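Tyrosine-protein phosphatase non-receptor type 18 (Homo sapiens, PDB 2OC3) removes phosphate from phosphotyrosine in proteins, including autophosphorylated tyrosine kinases, through the catalytic domain that this chain comprises. Local coordinates at residues 161-166 and 178-183; 111-116 and 144-149; 192-197 and 216-221. One frame throughout, in Å; residues are numbered along the deposited sequence.

Interaction 1 (161-166 and 178-183); sequences FCITLI and RTLKVT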
# COMPACT_ATOMS: atom_id res chain seq x y z
N PHE A 161 4.56 2.77 -21.97
CA PHE A 161 3.53 3.56 -21.28
C PHE A 161 3.76 5.05 -21.44
O PHE A 161 4.87 5.51 -21.26
CB PHE A 161 3.49 3.22 -19.79
CG PHE A 161 3.06 1.84 -19.50
CD1 PHE A 161 1.73 1.54 -19.33
CD2 PHE A 161 3.98 0.82 -19.44
CE1 PHE A 161 1.34 0.21 -19.09
CE2 PHE A 161 3.59 -0.49 -19.15
CZ PHE A 161 2.27 -0.78 -19.01
N CYS A 162 2.71 5.81 -21.75
CA CYS A 162 2.75 7.24 -21.81
C CYS A 162 1.78 7.74 -20.75
O CYS A 162 0.58 7.42 -20.82
CB CYS A 162 2.35 7.72 -23.21
SG CYS A 162 2.34 9.51 -23.32
N ILE A 163 2.32 8.44 -19.76
CA ILE A 163 1.54 8.98 -18.67
C ILE A 163 1.36 10.48 -18.88
O ILE A 163 2.34 11.20 -19.10
CB ILE A 163 2.25 8.75 -17.29
CG1 ILE A 163 2.88 7.35 -17.23
CG2 ILE A 163 1.28 9.05 -16.12
CD1 ILE A 163 1.88 6.23 -17.30
N THR A 164 0.10 10.93 -18.84
CA THR A 164 -0.24 12.35 -18.99
C THR A 164 -0.98 12.85 -17.77
O THR A 164 -1.84 12.18 -17.24
CB THR A 164 -1.13 12.53 -20.23
OG1 THR A 164 -0.42 12.07 -21.38
CG2 THR A 164 -1.50 13.97 -20.44
N LEU A 165 -0.62 14.05 -17.32
CA LEU A 165 -1.31 14.69 -16.24
C LEU A 165 -2.54 15.47 -16.73
O LEU A 165 -2.42 16.42 -17.55
CB LEU A 165 -0.37 15.63 -15.47
CG LEU A 165 -0.95 16.26 -14.22
CD1 LEU A 165 -1.18 15.24 -13.10
CD2 LEU A 165 -0.02 17.35 -13.72
N ILE A 166 -3.70 15.05 -16.26
CA ILE A 166 -4.96 15.73 -16.59
C ILE A 166 -5.28 16.85 -15.58
O ILE A 166 -5.69 17.93 -15.99
CB ILE A 166 -6.15 14.74 -16.63
CG1 ILE A 166 -5.89 13.61 -17.62
CG2 ILE A 166 -7.47 15.44 -16.95
CD1 ILE A 166 -5.58 14.05 -19.06
N ARG A 178 -3.89 13.44 -8.06
CA ARG A 178 -3.57 13.58 -9.44
C ARG A 178 -4.46 12.71 -10.30
O ARG A 178 -4.67 11.54 -10.01
CB ARG A 178 -2.11 13.22 -9.71
CG ARG A 178 -1.09 14.01 -8.87
CD ARG A 178 0.31 13.91 -9.40
NE ARG A 178 1.23 14.77 -8.62
CZ ARG A 178 1.78 14.41 -7.47
NH1 ARG A 178 1.60 13.21 -6.98
NH2 ARG A 178 2.55 15.25 -6.79
N THR A 179 -4.98 13.27 -11.38
CA THR A 179 -5.79 12.57 -12.33
C THR A 179 -4.86 12.33 -13.51
O THR A 179 -4.35 13.30 -14.13
CB THR A 179 -6.98 13.45 -12.77
OG1 THR A 179 -7.72 13.85 -11.61
CG2 THR A 179 -7.88 12.70 -13.75
N LEU A 180 -4.61 11.05 -13.82
CA LEU A 180 -3.66 10.68 -14.82
C LEU A 180 -4.38 9.99 -15.96
O LEU A 180 -5.39 9.32 -15.75
CB LEU A 180 -2.65 9.67 -14.24
CG LEU A 180 -1.88 10.12 -13.02
CD1 LEU A 180 -0.92 9.00 -12.50
CD2 LEU A 180 -1.06 11.37 -13.37
N LYS A 181 -3.82 10.15 -17.16
CA LYS A 181 -4.21 9.37 -18.34
C LYS A 181 -3.02 8.48 -18.61
O LYS A 181 -1.90 8.99 -18.77
CB LYS A 181 -4.50 10.25 -19.57
CG LYS A 181 -4.68 9.42 -20.86
CD LYS A 181 -5.30 10.21 -22.01
CE LYS A 181 -4.44 11.36 -22.34
NZ LYS A 181 -4.90 12.01 -23.64
N VAL A 182 -3.24 7.17 -18.65
CA VAL A 182 -2.17 6.17 -18.87
C VAL A 182 -2.51 5.48 -20.19
O VAL A 182 -3.61 4.93 -20.36
CB VAL A 182 -2.12 5.16 -17.74
CG1 VAL A 182 -1.03 4.16 -18.02
CG2 VAL A 182 -1.94 5.89 -16.40
N THR A 183 -1.58 5.53 -21.15
CA THR A 183 -1.78 4.99 -22.49
C THR A 183 -0.78 3.88 -22.74
O THR A 183 0.43 4.08 -22.55
CB THR A 183 -1.72 6.07 -23.57
OG1 THR A 183 -2.74 7.04 -23.27
CG2 THR A 183 -1.93 5.47 -24.96

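Interaction 2 (111-116 and 144-149); sequences PLPHTL and RCERYW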
# COMPACT_ATOMS: atom_id res chain seq x y z
N PRO A 111 8.76 2.71 -6.78
CA PRO A 111 9.60 2.21 -7.85
C PRO A 111 10.95 2.92 -7.99
O PRO A 111 11.10 4.11 -7.63
CB PRO A 111 8.73 2.41 -9.09
CG PRO A 111 7.77 3.43 -8.72
CD PRO A 111 7.48 3.24 -7.27
N LEU A 112 11.93 2.15 -8.49
CA LEU A 112 13.26 2.65 -8.80
C LEU A 112 13.31 3.09 -10.26
O LEU A 112 12.41 2.75 -11.04
CB LEU A 112 14.25 1.49 -8.60
CG LEU A 112 14.36 0.97 -7.17
CD1 LEU A 112 14.91 -0.46 -7.17
CD2 LEU A 112 15.27 1.82 -6.34
N PRO A 113 14.38 3.79 -10.68
CA PRO A 113 14.41 4.17 -12.08
C PRO A 113 14.21 2.99 -13.06
O PRO A 113 13.43 3.08 -14.03
CB PRO A 113 15.80 4.84 -12.24
CG PRO A 113 16.12 5.31 -10.90
CD PRO A 113 15.55 4.29 -9.94
N HIS A 114 14.85 1.88 -12.73
CA HIS A 114 14.76 0.68 -13.54
C HIS A 114 13.59 -0.25 -13.21
O HIS A 114 13.49 -1.32 -13.84
CB HIS A 114 16.06 -0.11 -13.48
CG HIS A 114 16.54 -0.37 -12.09
ND1 HIS A 114 17.07 0.61 -11.28
CD2 HIS A 114 16.55 -1.51 -11.35
CE1 HIS A 114 17.40 0.09 -10.12
NE2 HIS A 114 17.09 -1.20 -10.13
N THR A 115 12.72 0.12 -12.27
CA THR A 115 11.47 -0.64 -12.09
C THR A 115 10.19 0.18 -12.38
O THR A 115 9.09 -0.31 -12.18
CB THR A 115 11.35 -1.32 -10.74
OG1 THR A 115 11.12 -0.35 -9.72
CG2 THR A 115 12.59 -2.17 -10.43
N LEU A 116 10.34 1.40 -12.91
CA LEU A 116 9.18 2.22 -13.31
C LEU A 116 8.27 1.48 -14.27
O LEU A 116 7.05 1.48 -14.16
CB LEU A 116 9.63 3.53 -13.97
CG LEU A 116 10.18 4.62 -13.07
CD1 LEU A 116 10.53 5.85 -13.95
CD2 LEU A 116 9.19 5.06 -12.00
N ARG A 144 13.56 8.28 -1.87
CA ARG A 144 12.63 7.29 -1.35
C ARG A 144 11.69 6.70 -2.42
O ARG A 144 11.17 5.59 -2.24
CB ARG A 144 11.81 7.90 -0.21
CG ARG A 144 12.65 8.20 1.03
CD ARG A 144 13.19 6.93 1.69
NE ARG A 144 13.88 7.26 2.95
CZ ARG A 144 14.87 6.55 3.48
NH1 ARG A 144 15.37 5.47 2.89
NH2 ARG A 144 15.40 6.97 4.61
N CYS A 145 11.48 7.41 -3.52
CA CYS A 145 10.64 6.93 -4.60
C CYS A 145 10.92 7.71 -5.85
O CYS A 145 10.96 8.96 -5.77
CB CYS A 145 9.17 7.12 -4.20
SG CYS A 145 7.95 6.40 -5.35
N GLU A 146 11.01 7.03 -6.99
CA GLU A 146 11.05 7.75 -8.26
C GLU A 146 9.69 8.31 -8.65
O GLU A 146 8.65 7.68 -8.41
CB GLU A 146 11.58 6.85 -9.36
CG GLU A 146 13.01 6.46 -9.14
CD GLU A 146 13.96 7.66 -9.10
OE1 GLU A 146 13.93 8.45 -10.07
OE2 GLU A 146 14.64 7.84 -8.09
N ARG A 147 9.69 9.47 -9.30
CA ARG A 147 8.46 10.03 -9.85
C ARG A 147 8.04 9.15 -11.01
O ARG A 147 8.78 8.96 -11.99
CB ARG A 147 8.68 11.46 -10.33
CG ARG A 147 7.48 11.98 -11.07
CD ARG A 147 7.51 13.47 -11.23
NE ARG A 147 8.63 13.93 -12.05
CZ ARG A 147 8.63 13.94 -13.39
NH1 ARG A 147 7.60 13.46 -14.09
NH2 ARG A 147 9.69 14.41 -14.05
N TYR A 148 6.82 8.62 -10.92
CA TYR A 148 6.21 7.82 -11.97
C TYR A 148 5.02 8.46 -12.62
O TYR A 148 4.43 7.87 -13.53
CB TYR A 148 5.85 6.47 -11.39
CG TYR A 148 4.94 6.53 -10.17
CD1 TYR A 148 3.55 6.68 -10.31
CD2 TYR A 148 5.46 6.38 -8.88
CE1 TYR A 148 2.71 6.72 -9.23
CE2 TYR A 148 4.60 6.45 -7.76
CZ TYR A 148 3.22 6.59 -7.95
OH TYR A 148 2.37 6.58 -6.89
N TRP A 149 4.63 9.63 -12.13
CA TRP A 149 3.52 10.43 -12.66
C TRP A 149 4.09 11.56 -13.51
O TRP A 149 5.26 11.94 -13.39
CB TRP A 149 2.67 10.97 -11.51
CG TRP A 149 3.41 11.84 -10.56
CD1 TRP A 149 3.54 13.18 -10.63
CD2 TRP A 149 4.17 11.42 -9.39
NE1 TRP A 149 4.33 13.64 -9.62
CE2 TRP A 149 4.73 12.59 -8.84
CE3 TRP A 149 4.43 10.19 -8.76
CZ2 TRP A 149 5.49 12.57 -7.70
CZ3 TRP A 149 5.22 10.19 -7.62
CH2 TRP A 149 5.77 11.36 -7.12

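Interaction 3 (192-197 and 216-221); sequences YQLQYM and EEARRL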
# COMPACT_ATOMS: atom_id res chain seq x y z
N TYR A 192 -6.23 7.40 -10.95
CA TYR A 192 -6.10 8.42 -9.92
C TYR A 192 -5.00 8.06 -8.96
O TYR A 192 -4.94 6.89 -8.53
CB TYR A 192 -7.42 8.55 -9.16
CG TYR A 192 -8.55 9.14 -10.02
CD1 TYR A 192 -8.68 10.51 -10.13
CD2 TYR A 192 -9.43 8.35 -10.72
CE1 TYR A 192 -9.67 11.10 -10.92
CE2 TYR A 192 -10.46 8.93 -11.54
CZ TYR A 192 -10.55 10.31 -11.61
OH TYR A 192 -11.55 10.91 -12.40
N GLN A 193 -4.18 9.04 -8.61
CA GLN A 193 -3.11 8.85 -7.61
C GLN A 193 -3.29 9.82 -6.47
O GLN A 193 -3.38 11.05 -6.68
CB GLN A 193 -1.75 9.08 -8.24
CG GLN A 193 -0.55 8.85 -7.30
CD GLN A 193 0.56 9.85 -7.45
OE1 GLN A 193 0.36 10.93 -8.01
NE2 GLN A 193 1.77 9.50 -7.01
N LEU A 194 -3.38 9.28 -5.26
CA LEU A 194 -3.44 10.08 -4.08
C LEU A 194 -2.10 10.02 -3.41
O LEU A 194 -1.58 8.92 -3.25
CB LEU A 194 -4.51 9.57 -3.15
CG LEU A 194 -5.96 9.81 -3.55
CD1 LEU A 194 -6.94 8.71 -3.04
CD2 LEU A 194 -6.41 11.18 -3.09
N GLN A 195 -1.53 11.16 -3.04
CA GLN A 195 -0.21 11.20 -2.44
C GLN A 195 -0.29 11.92 -1.12
O GLN A 195 -0.77 13.04 -1.04
CB GLN A 195 0.82 11.90 -3.34
CG GLN A 195 2.25 11.75 -2.76
CD GLN A 195 3.32 12.51 -3.49
OE1 GLN A 195 3.06 13.17 -4.51
NE2 GLN A 195 4.55 12.42 -2.97
N TYR A 196 0.14 11.28 -0.05
CA TYR A 196 0.25 11.86 1.28
C TYR A 196 1.58 12.62 1.29
O TYR A 196 2.63 12.05 0.93
CB TYR A 196 0.22 10.75 2.37
CG TYR A 196 -0.12 11.29 3.71
CD1 TYR A 196 -1.38 11.17 4.22
CD2 TYR A 196 0.81 12.00 4.47
CE1 TYR A 196 -1.73 11.73 5.45
CE2 TYR A 196 0.48 12.57 5.68
CZ TYR A 196 -0.79 12.43 6.16
OH TYR A 196 -1.13 13.03 7.38
N MET A 197 1.52 13.92 1.63
CA MET A 197 2.60 14.85 1.31
C MET A 197 3.49 15.25 2.48
O MET A 197 4.51 15.90 2.24
CB MET A 197 2.02 16.15 0.69
CG MET A 197 1.18 15.90 -0.52
SD MET A 197 2.02 15.12 -1.89
CE MET A 197 3.04 16.52 -2.43
N GLU A 216 -11.09 7.81 2.39
CA GLU A 216 -12.46 8.09 1.96
C GLU A 216 -12.51 8.45 0.47
O GLU A 216 -13.36 7.96 -0.29
CB GLU A 216 -13.07 9.23 2.80
CG GLU A 216 -13.30 8.87 4.28
CD GLU A 216 -13.42 10.05 5.20
OE1 GLU A 216 -13.33 11.23 4.77
OE2 GLU A 216 -13.58 9.80 6.43
N GLU A 217 -11.60 9.32 0.03
CA GLU A 217 -11.58 9.69 -1.37
C GLU A 217 -11.17 8.52 -2.26
O GLU A 217 -11.74 8.31 -3.33
CB GLU A 217 -10.65 10.87 -1.58
CG GLU A 217 -10.50 11.30 -3.05
CD GLU A 217 -11.80 11.72 -3.75
OE1 GLU A 217 -12.74 12.21 -3.10
OE2 GLU A 217 -11.89 11.58 -4.99
N ALA A 218 -10.18 7.73 -1.85
CA ALA A 218 -9.80 6.58 -2.65
C ALA A 218 -10.98 5.67 -2.90
O ALA A 218 -11.13 5.12 -3.97
CB ALA A 218 -8.69 5.76 -1.96
N ARG A 219 -11.78 5.47 -1.85
CA ARG A 219 -12.93 4.59 -1.98
C ARG A 219 -14.01 5.16 -2.89
O ARG A 219 -14.68 4.40 -3.60
CB ARG A 219 -13.49 4.24 -0.61
CG ARG A 219 -12.70 3.09 0.05
CD ARG A 219 -13.08 1.80 -0.58
NE ARG A 219 -12.16 0.73 -0.25
CZ ARG A 219 -12.08 -0.41 -0.92
NH1 ARG A 219 -12.84 -0.63 -2.00
NH2 ARG A 219 -11.19 -1.32 -0.53
N ARG A 220 -14.18 6.48 -2.88
CA ARG A 220 -15.14 7.06 -3.83
C ARG A 220 -14.66 6.84 -5.26
O ARG A 220 -15.46 6.54 -6.15
CB ARG A 220 -15.32 8.56 -3.59
CG ARG A 220 -16.10 8.90 -2.34
CD ARG A 220 -16.46 10.36 -2.20
NE ARG A 220 -15.30 11.16 -1.85
CZ ARG A 220 -14.95 11.49 -0.61
NH1 ARG A 220 -15.66 11.11 0.44
NH2 ARG A 220 -13.90 12.23 -0.41
N LEU A 221 -13.35 7.03 -5.50
CA LEU A 221 -12.80 6.89 -6.85
C LEU A 221 -12.79 5.45 -7.32
O LEU A 221 -12.95 5.18 -8.52
CB LEU A 221 -11.39 7.46 -6.91
CG LEU A 221 -11.29 8.94 -6.63
CD1 LEU A 221 -9.85 9.35 -6.31
CD2 LEU A 221 -11.84 9.79 -7.82

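Interaction 1 (161-166 and 178-183)
Strand 161-166 runs antiparallel to strand 178-183, the short axes 4.6 Å apart at closest and 147° between their directions, with Cys162-Thr183 and Thr164-Lys181 as hydrogen-bonded pairs and Ile163-Val182 and Leu165-Leu180 as the non-hydrogen-bonded pairs that alternate with them. Thr164 and Lys181 exchange two nearly straight bonds, and the one from Lys181 N to Thr164 O is 2.8 Å long. Cys162 and Thr183 trade a similar couple, while Ile166 N reaches Thr179 O at the far end. Between these bonds, CA-H...O contacts from Ile163 to Lys181 O and from Leu180 to Thr164 O add to the ladder.

The face carrying Ile163, Leu165, Leu180 and Val182 is apolar. Ile163 and Val182 stand side by side and point the same way; with CG1 of Ile163 anti to its carbonyl carbon (chi1 -41°), CD1 folds across to Val182 CG1 at 3.6 Å. The same Val182 CG1 lies 4.0 Å from Phe161 CD1. Farther along, the branch ends of Leu165 and Leu180 meet, CD1 to CD2, at 3.9 Å. Trp120 of helix 116-125 packs on Ile163 and Val182, so this face looks into the core. On the other face Thr164 and Lys181 lie alongside each other: the lysine chain bends at chi3 (59°) and brings CE within 4.1 Å of Thr164 CB. Ile166 CD1 settles 4.0 Å from Lys181 CB, and Thr183 OG1 is hydrogen-bonded to Ser188 OG.

Backbone hydrogen bonds between Ile163 and Leu156 and between Val182 and Arg189 continue the sheet in both directions. The arrangement is a beta hairpin of strands 161-170 and 175-184 within the large, highly twisted mixed sheet of the classical tyrosine phosphatase fold.

Interaction 2 (111-116 and 144-149)
Glu146 approaches Pro113 through a folded side chain: chi1 (-64°) sets CG beside the backbone N, and a second bend (chi2 -61°) brings the carboxylate carbon against CG and CD of Pro113. Glu146 CG thereby comes to 3.4 Å from Pro113 CD, and Glu146 CD to 3.7 Å from Pro113 CG. CG and the carboxylate carbon make this packing, while OE2 forms a salt bridge with Lys143 NZ. Tyr148 has CG between its backbone N and carbonyl carbon (chi1 55°), which directs the ring toward Pro111.

One backbone bond joins the two loops, from Glu146 N to Pro111 O at 3.0 Å, with the donor almost in line with the carbonyl. Around it the Pro111 ring is held at two corners: CD meets Cys145 SG at 3.7 Å, and CG meets Tyr148 CD2 at 3.8 Å, the two side chains crossing at about a right angle. Leu116, at the start of helix 116-125, sends CD2 to Tyr148 CB at 3.7 Å and close to Glu146 CB and Arg147 O. Trp149 CE3 lies over the centre of one face of the tyrosine ring. Tyr148 OH is hydrogen-bonded to His232, which anchors the far end of the ring.

The side chain of Cys145 is about 6 Å from that of Ser234, and Arg144 O accepts a hydrogen bond from Ser234 OG. The TQGP motif, ending at Pro111, is thus fastened to the (K/R)CxxYW motif of classical tyrosine phosphatases, here RCERYW, beside the P-loop 233-239 that, by similarity, binds the substrate phosphate.

Interaction 3 (192-197 and 216-221)
Helix 209-222 is the helix of a beta-alpha-beta crossover between the parallel strands 187-196 and 229-232 of the phosphatase sheet, its segment 216-221 running antiparallel to strand 192-196 (176°) at an axis separation of 9.7 Å. Glu217 opens the contact with its aliphatic part: CG, anti to the backbone N (chi1 177°), touches Leu194 CD2 at 4.1 Å, the two side chains crossing at about a right angle. The bend at chi2 turns the carboxylate back to Arg220, which grips Glu217 OE1 side-on through NE and NH2, with NH2 at 2.9 Å from that single oxygen. Ala218, one residue on, takes the end of Leu194: CD1 of the leucine sits 3.6 Å from Ala218 CB and as near Ala218 N and CA, so the small residue lets the strand side chain press against the helix backbone. Val130 of the neighbouring strand 130-133 also touches Ala218 and Leu221. Leu221 then closes the interface on Tyr192, its two methyl groups meeting different parts of the tyrosine. CD1 approaches Tyr192 CB at 3.8 Å, while CD2 makes a CH-pi contact over the ring face, 3.8 Å from the ring centroid and just 1° off the normal.

How the interactions relate
Interactions 1 and 3 share the mixed sheet, their strands 175-184 and 187-196 being neighbours, and their centres lie 15 Å apart. The polar joint between them is Arg178, whose NH1 is 2.8 Å from Gln193 OE1 and 2.9 Å from Gln195 OE1, probable hydrogen bonds. Trp149 of interaction 2 packs on the same guanidinium in a cation-pi contact, Arg178 CZ lying 3.4 Å from Trp149 NE1. Gln193 NE2 in turn is 3.0 Å from Tyr148 OH, a probable hydrogen bond tying interaction 2 to interaction 3. Of the three, interaction 2 approaches the active site, with the Cys145 side chain about 8 Å from that of Cys233, the predicted phosphocysteine residue; interactions 1 and 3 lie away from it.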